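Local coordinates for protein 3-deoxy-d-manno-octulosonic-acid transferase (Acinetobacter baumannii, PDB 4BFC) that probably transfers Kdo from CMP-Kdo to a lipid A precursor during lipopolysaccharide assembly, using the C-terminal domain described here to bind the CMP-Kdo donor, at residues Asn146-Met151 with Asp171-Glu176; Ala178-Gln183 with Val189-Ala194. One frame throughout, in Å; residues are numbered along the deposited sequence. Where two conformers were deposited one is given.

How the contacts relate
The domain is an alpha/beta unit built on a parallel sheet, and both contacts lie at the end of it where strand 180-181 forms the outermost strand. Following the chain from the N terminus, 146-151 leads into helix 148-152, strand 157-159 joins the sheet, and helix 167-175 returns to meet the earlier helix, closing contact 1. Contact 2 closes a much shorter loop when helix 185-197 packs back on strand 180-181. The two follow in series, neither nested nor crossed. They meet at the 178-179 connection, through Met151 CE on Ala178 and Val179 and a probable Phe173 O to Ala178 N hydrogen bond. The edge strand thus has helix 167-175 on one face and helix 185-197 on the other.

Contact 1 (Asn146-Met151 with Asp171-Glu176); sequences NILEPM and DEFIDE
Phe173 packs against Ile147, Leu148 and Met151 in a buried helix-to-helix contact with a Met-aromatic interaction at its heart, set in the Rossmann-like C-terminal domain expected of a GT-B glycosyltransferase. It illustrates how one ring can join two helices whose backbones stay well apart: even the nearest CA atoms, those of Ile147 and Phe173, are separated by 9.6 Å. Phe173 reaches out from helix 167-175 toward the beginning of helix 148-152. Met151 comes over one face of its ring with CG, while the sulfur sits obliquely, SD lying 4.3 Å from the centroid of the Phe173 ring and 38° off its normal. A bend at the second torsion of Met151 (chi2 -71°) turns the end of the chain along the ring, bringing CE to 3.8 Å from Phe173 CD1. Met151 was modelled in two conformers, and these details belong to one of them.

The two branched residues approach the ring obliquely. Leu148, whose side chain runs at about a right angle to that of Phe173, places CD2 3.8 Å from Phe173 CE2. In Ile147, CG1 is tucked between N and C of its own backbone (chi1 61°), carrying CD1 to 4.1 Å from Phe173 CD2. Helix 199-214 closes in on the cluster as well, through Leu213 on Leu148, Ala209 on Met151 and Val212 on Phe173, and Ile147 also packs on Thr157 and Val159 of strand 157-159. Leu148 also packs on Asp85 of a second subunit.

The turn that presents these residues is held by its own polar bond. Leu148 N donates to Asn146 OD1 at 3.1 Å, a nearly straight capping bond in which the nitrogen stands above the carbonyl plane of the Asn146 side chain.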
loop_
_atom_site.group_PDB
_atom_site.type_symbol
_atom_site.label_atom_id
_atom_site.label_comp_id
_atom_site.label_asym_id
_atom_site.label_seq_id
_atom_site.Cartn_x
_atom_site.Cartn_y
_atom_site.Cartn_z
ATOM N N ASN A 146 9.819 -9.161 1.304
ATOM C CA ASN A 146 10.265 -10.474 0.837
ATOM C C ASN A 146 11.765 -10.640 0.837
ATOM O O ASN A 146 12.495 -10.119 -0.048
ATOM C CB ASN A 146 9.712 -10.654 -0.603
ATOM C CG ASN A 146 9.814 -12.095 -1.078
ATOM O OD1 ASN A 146 10.257 -12.949 -0.344
ATOM N ND2 ASN A 146 9.500 -12.329 -2.345
ATOM N N ILE A 147 12.247 -11.477 1.746
ATOM C CA ILE A 147 13.695 -11.770 1.786
ATOM C C ILE A 147 14.196 -12.768 0.741
ATOM O O ILE A 147 15.365 -13.005 0.675
ATOM C CB ILE A 147 14.058 -12.199 3.238
ATOM C CG1 ILE A 147 13.278 -13.483 3.626
ATOM C CG2 ILE A 147 13.795 -11.061 4.204
ATOM C CD1 ILE A 147 14.082 -14.293 4.669
ATOM N N LEU A 148 13.320 -13.395 -0.054
ATOM C CA LEU A 148 13.782 -14.423 -1.005
ATOM C C LEU A 148 14.656 -13.859 -2.101
ATOM O O LEU A 148 15.597 -14.518 -2.590
ATOM C CB LEU A 148 12.524 -15.121 -1.605
ATOM C CG LEU A 148 11.737 -16.008 -0.624
ATOM C CD1 LEU A 148 10.477 -16.573 -1.305
ATOM C CD2 LEU A 148 12.638 -17.106 -0.122
ATOM N N GLU A 149 14.378 -12.597 -2.486
ATOM C CA GLU A 149 15.116 -11.981 -3.572
ATOM C C GLU A 149 16.634 -11.841 -3.257
ATOM O O GLU A 149 17.468 -12.411 -3.973
ATOM C CB GLU A 149 14.443 -10.658 -3.960
ATOM C CG GLU A 149 12.967 -10.825 -4.333
ATOM C CD GLU A 149 12.242 -9.531 -4.681
ATOM O OE1 GLU A 149 12.357 -8.517 -3.952
ATOM O OE2 GLU A 149 11.536 -9.522 -5.717
ATOM N N PRO A 150 17.004 -11.200 -2.109
ATOM C CA PRO A 150 18.453 -11.220 -1.798
ATOM C C PRO A 150 19.059 -12.589 -1.552
ATOM O O PRO A 150 20.211 -12.798 -1.903
ATOM C CB PRO A 150 18.588 -10.267 -0.565
ATOM C CG PRO A 150 17.227 -10.267 0.044
ATOM C CD PRO A 150 16.260 -10.414 -1.115
ATOM N N MET A 151 18.285 -13.544 -1.032
ATOM C CA MET A 151 18.754 -14.895 -0.729
ATOM C C MET A 151 19.180 -15.589 -2.020
ATOM O O MET A 151 20.195 -16.265 -2.107
ATOM C CB MET A 151 17.604 -15.704 -0.102
ATOM C CG MET A 151 17.204 -15.366 1.335
ATOM S SD MET A 151 18.408 -15.878 2.593
ATOM C CE MET A 151 17.730 -15.169 4.062
ATOM N N ASP A 171 11.013 -17.613 9.394
ATOM C CA ASP A 171 11.302 -18.757 10.326
ATOM C C ASP A 171 11.973 -19.958 9.666
ATOM O O ASP A 171 12.858 -20.562 10.275
ATOM C CB ASP A 171 10.062 -19.192 11.087
ATOM C CG ASP A 171 9.609 -18.179 12.098
ATOM O OD1 ASP A 171 10.389 -17.280 12.463
ATOM O OD2 ASP A 171 8.453 -18.284 12.527
ATOM N N GLU A 172 11.625 -20.302 8.440
ATOM C CA GLU A 172 12.330 -21.405 7.757
ATOM C C GLU A 172 13.842 -21.083 7.660
ATOM O O GLU A 172 14.709 -21.959 7.808
ATOM C CB GLU A 172 11.812 -21.582 6.344
ATOM C CG GLU A 172 10.491 -22.320 6.209
ATOM C CD GLU A 172 9.861 -22.191 4.827
ATOM O OE1 GLU A 172 10.487 -21.634 3.888
ATOM O OE2 GLU A 172 8.712 -22.631 4.674
ATOM N N PHE A 173 14.153 -19.806 7.417
ATOM C CA PHE A 173 15.530 -19.373 7.317
ATOM C C PHE A 173 16.235 -19.203 8.692
ATOM O O PHE A 173 17.423 -19.515 8.809
ATOM C CB PHE A 173 15.638 -18.137 6.410
ATOM C CG PHE A 173 15.511 -18.464 4.926
ATOM C CD1 PHE A 173 16.604 -18.766 4.145
ATOM C CD2 PHE A 173 14.266 -18.415 4.306
ATOM C CE1 PHE A 173 16.491 -19.064 2.795
ATOM C CE2 PHE A 173 14.120 -18.728 2.955
ATOM C CZ PHE A 173 15.241 -19.036 2.184
ATOM N N ILE A 174 15.514 -18.796 9.733
ATOM C CA ILE A 174 16.100 -18.704 11.064
ATOM C C ILE A 174 16.433 -20.123 11.543
ATOM O O ILE A 174 17.505 -20.338 12.141
ATOM C CB ILE A 174 15.138 -18.030 12.081
ATOM C CG1 ILE A 174 14.878 -16.542 11.740
ATOM C CG2 ILE A 174 15.643 -18.139 13.527
ATOM C CD1 ILE A 174 13.774 -15.983 12.634
ATOM N N ASP A 175 15.554 -21.089 11.247
ATOM C CA ASP A 175 15.760 -22.485 11.701
ATOM C C ASP A 175 16.999 -23.115 11.102
ATOM O O ASP A 175 17.562 -24.016 11.713
ATOM C CB ASP A 175 14.589 -23.397 11.351
ATOM C CG ASP A 175 13.324 -23.039 12.081
ATOM O OD1 ASP A 175 13.373 -22.347 13.121
ATOM O OD2 ASP A 175 12.259 -23.470 11.593
ATOM N N GLU A 176 17.403 -22.690 9.907
ATOM C CA GLU A 176 18.636 -23.205 9.285
ATOM C C GLU A 176 19.868 -22.264 9.386
ATOM O O GLU A 176 20.832 -22.457 8.612
ATOM C CB GLU A 176 18.381 -23.535 7.829
ATOM C CG GLU A 176 17.265 -24.547 7.616
ATOM C CD GLU A 176 17.578 -25.883 8.224
ATOM O OE1 GLU A 176 18.676 -26.414 7.943
ATOM O OE2 GLU A 176 16.720 -26.398 8.980
#

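Contact 2 (Ala178-Gln183 with Val189-Ala194)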
loop_
_atom_site.group_PDB
_atom_site.type_symbol
_atom_site.label_atom_id
_atom_site.label_comp_id
_atom_site.label_asym_id
_atom_site.label_seq_id
_atom_site.Cartn_x
_atom_site.Cartn_y
_atom_site.Cartn_z
ATOM N N ALA A 178 20.162 -19.112 8.463
ATOM C CA ALA A 178 20.321 -18.727 7.089
ATOM C C ALA A 178 19.985 -17.237 6.864
ATOM O O ALA A 178 20.239 -16.741 5.771
ATOM C CB ALA A 178 19.476 -19.615 6.203
ATOM N N VAL A 179 19.549 -16.563 7.932
ATOM C CA VAL A 179 19.136 -15.147 7.934
ATOM C C VAL A 179 19.467 -14.557 9.309
ATOM O O VAL A 179 19.398 -15.253 10.357
ATOM C CB VAL A 179 17.628 -14.987 7.644
ATOM C CG1 VAL A 179 16.759 -15.461 8.811
ATOM C CG2 VAL A 179 17.312 -13.507 7.311
ATOM N N LEU A 180 19.882 -13.313 9.322
ATOM C CA LEU A 180 20.261 -12.642 10.536
ATOM C C LEU A 180 19.175 -11.720 11.046
ATOM O O LEU A 180 18.625 -10.852 10.334
ATOM C CB LEU A 180 21.602 -11.884 10.366
ATOM C CG LEU A 180 22.711 -12.873 9.898
ATOM C CD1 LEU A 180 23.826 -12.110 9.208
ATOM C CD2 LEU A 180 23.281 -13.609 11.073
ATOM N N ILE A 181 18.815 -11.900 12.306
ATOM C CA ILE A 181 17.833 -11.033 12.909
ATOM C C ILE A 181 18.429 -9.922 13.804
ATOM O O ILE A 181 19.172 -10.168 14.801
ATOM C CB ILE A 181 16.778 -11.877 13.705
ATOM C CG1 ILE A 181 16.297 -13.033 12.835
ATOM C CG2 ILE A 181 15.685 -10.976 14.226
ATOM C CD1 ILE A 181 15.347 -12.617 11.703
ATOM N N ALA A 182 18.193 -8.684 13.403
ATOM C CA ALA A 182 18.544 -7.511 14.208
ATOM C C ALA A 182 17.471 -7.004 15.145
ATOM O O ALA A 182 16.339 -6.749 14.753
ATOM C CB ALA A 182 19.059 -6.351 13.359
ATOM N N GLN A 183 17.819 -6.700 16.380
ATOM C CA GLN A 183 16.821 -6.077 17.268
ATOM C C GLN A 183 16.624 -4.564 17.088
ATOM O O GLN A 183 15.532 -4.038 17.393
ATOM C CB GLN A 183 17.123 -6.438 18.792
ATOM C CG GLN A 183 17.061 -7.951 19.066
ATOM C CD GLN A 183 15.715 -8.555 18.721
ATOM O OE1 GLN A 183 15.636 -9.580 18.049
ATOM N NE2 GLN A 183 14.650 -7.912 19.166
ATOM N N VAL A 189 23.879 -2.552 11.913
ATOM C CA VAL A 189 25.239 -2.086 11.569
ATOM C C VAL A 189 26.290 -3.036 12.177
ATOM O O VAL A 189 27.208 -3.407 11.467
ATOM C CB VAL A 189 25.479 -0.660 12.026
ATOM C CG1 VAL A 189 26.941 -0.247 11.786
ATOM C CG2 VAL A 189 24.587 0.315 11.224
ATOM N N ASP A 190 26.133 -3.516 13.425
ATOM C CA ASP A 190 27.098 -4.517 14.053
ATOM C C ASP A 190 27.213 -5.733 13.205
ATOM O O ASP A 190 28.289 -6.270 12.922
ATOM C CB ASP A 190 26.605 -5.096 15.406
ATOM C CG ASP A 190 27.624 -6.062 16.045
ATOM O OD1 ASP A 190 28.587 -5.513 16.614
ATOM O OD2 ASP A 190 27.495 -7.332 15.971
ATOM N N ILE A 191 26.041 -6.233 12.856
ATOM C CA ILE A 191 25.989 -7.454 12.119
ATOM C C ILE A 191 26.667 -7.247 10.739
ATOM O O ILE A 191 27.439 -8.139 10.277
ATOM C CB ILE A 191 24.518 -7.997 11.960
ATOM C CG1 ILE A 191 23.930 -8.484 13.312
ATOM C CG2 ILE A 191 24.453 -9.068 10.924
ATOM C CD1 ILE A 191 22.404 -8.602 13.325
ATOM N N TRP A 192 26.367 -6.142 10.064
ATOM C CA TRP A 192 26.967 -5.881 8.770
ATOM C C TRP A 192 28.495 -5.821 8.910
ATOM O O TRP A 192 29.185 -6.440 8.132
ATOM C CB TRP A 192 26.516 -4.546 8.233
ATOM C CG TRP A 192 25.186 -4.605 7.526
ATOM C CD1 TRP A 192 24.395 -5.697 7.184
ATOM C CD2 TRP A 192 24.533 -3.441 6.987
ATOM N NE1 TRP A 192 23.241 -5.258 6.474
ATOM C CE2 TRP A 192 23.287 -3.892 6.365
ATOM C CE3 TRP A 192 24.851 -2.078 6.974
ATOM C CZ2 TRP A 192 22.469 -3.010 5.690
ATOM C CZ3 TRP A 192 23.971 -1.196 6.347
ATOM C CH2 TRP A 192 22.812 -1.655 5.727
ATOM N N LEU A 193 28.980 -5.069 9.892
ATOM C CA LEU A 193 30.439 -4.905 9.974
ATOM C C LEU A 193 31.133 -6.226 10.257
ATOM O O LEU A 193 32.248 -6.481 9.734
ATOM C CB LEU A 193 30.787 -3.808 10.953
ATOM C CG LEU A 193 30.289 -2.436 10.594
ATOM C CD1 LEU A 193 30.494 -1.526 11.785
ATOM C CD2 LEU A 193 31.031 -1.951 9.339
ATOM N N ALA A 194 30.481 -7.029 11.089
ATOM C CA ALA A 194 30.981 -8.379 11.355
ATOM C C ALA A 194 30.988 -9.229 10.100
ATOM O O ALA A 194 31.986 -9.810 9.764
ATOM C CB ALA A 194 30.174 -9.024 12.454
#
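Ile191 lays its two branches along the end of strand 180-181, CG2 against Leu180 and CD1 against Ile181 O and the methyl of Ala182. The tightest approach is 3.5 Å, between Ile191 CG2 and Leu180 CD1, where the two side chains run antiparallel, side by side. Along its other branch, Ile191 CD1 lies 4.0 Å from Ala182 CB and 3.9 Å from Ile181 O. The first torsion explains this division: CG1 is anti to the carbonyl carbon (chi1 -69°) and leads CD1 toward Ala182, leaving CG2 for Leu180.

The arrangement is a worked case of a helix folding back over the strand that comes just before it in the chain. Strand alternation sends Leu180 and Ala182 toward helix 185-197, whereas Ile181 points away and packs on Ile174 of helix 167-175. The strand itself is hydrogen-bonded to strand 157-159, through Thr157 and Val159, and Val158 adds to the surface beneath Ile191.

The side chain of Leu180 is about 4 Å from a bound beta-mercaptoethanol, probably left from crystallisation. Leu180, Ala182 and Ile191 meet one another through hydrocarbon groups, so the fit among these three rests on shape and on burial of apolar surface, while a polar tie between this segment and the helix comes from Gln183 N, hydrogen-bonded to Gln187 OE1.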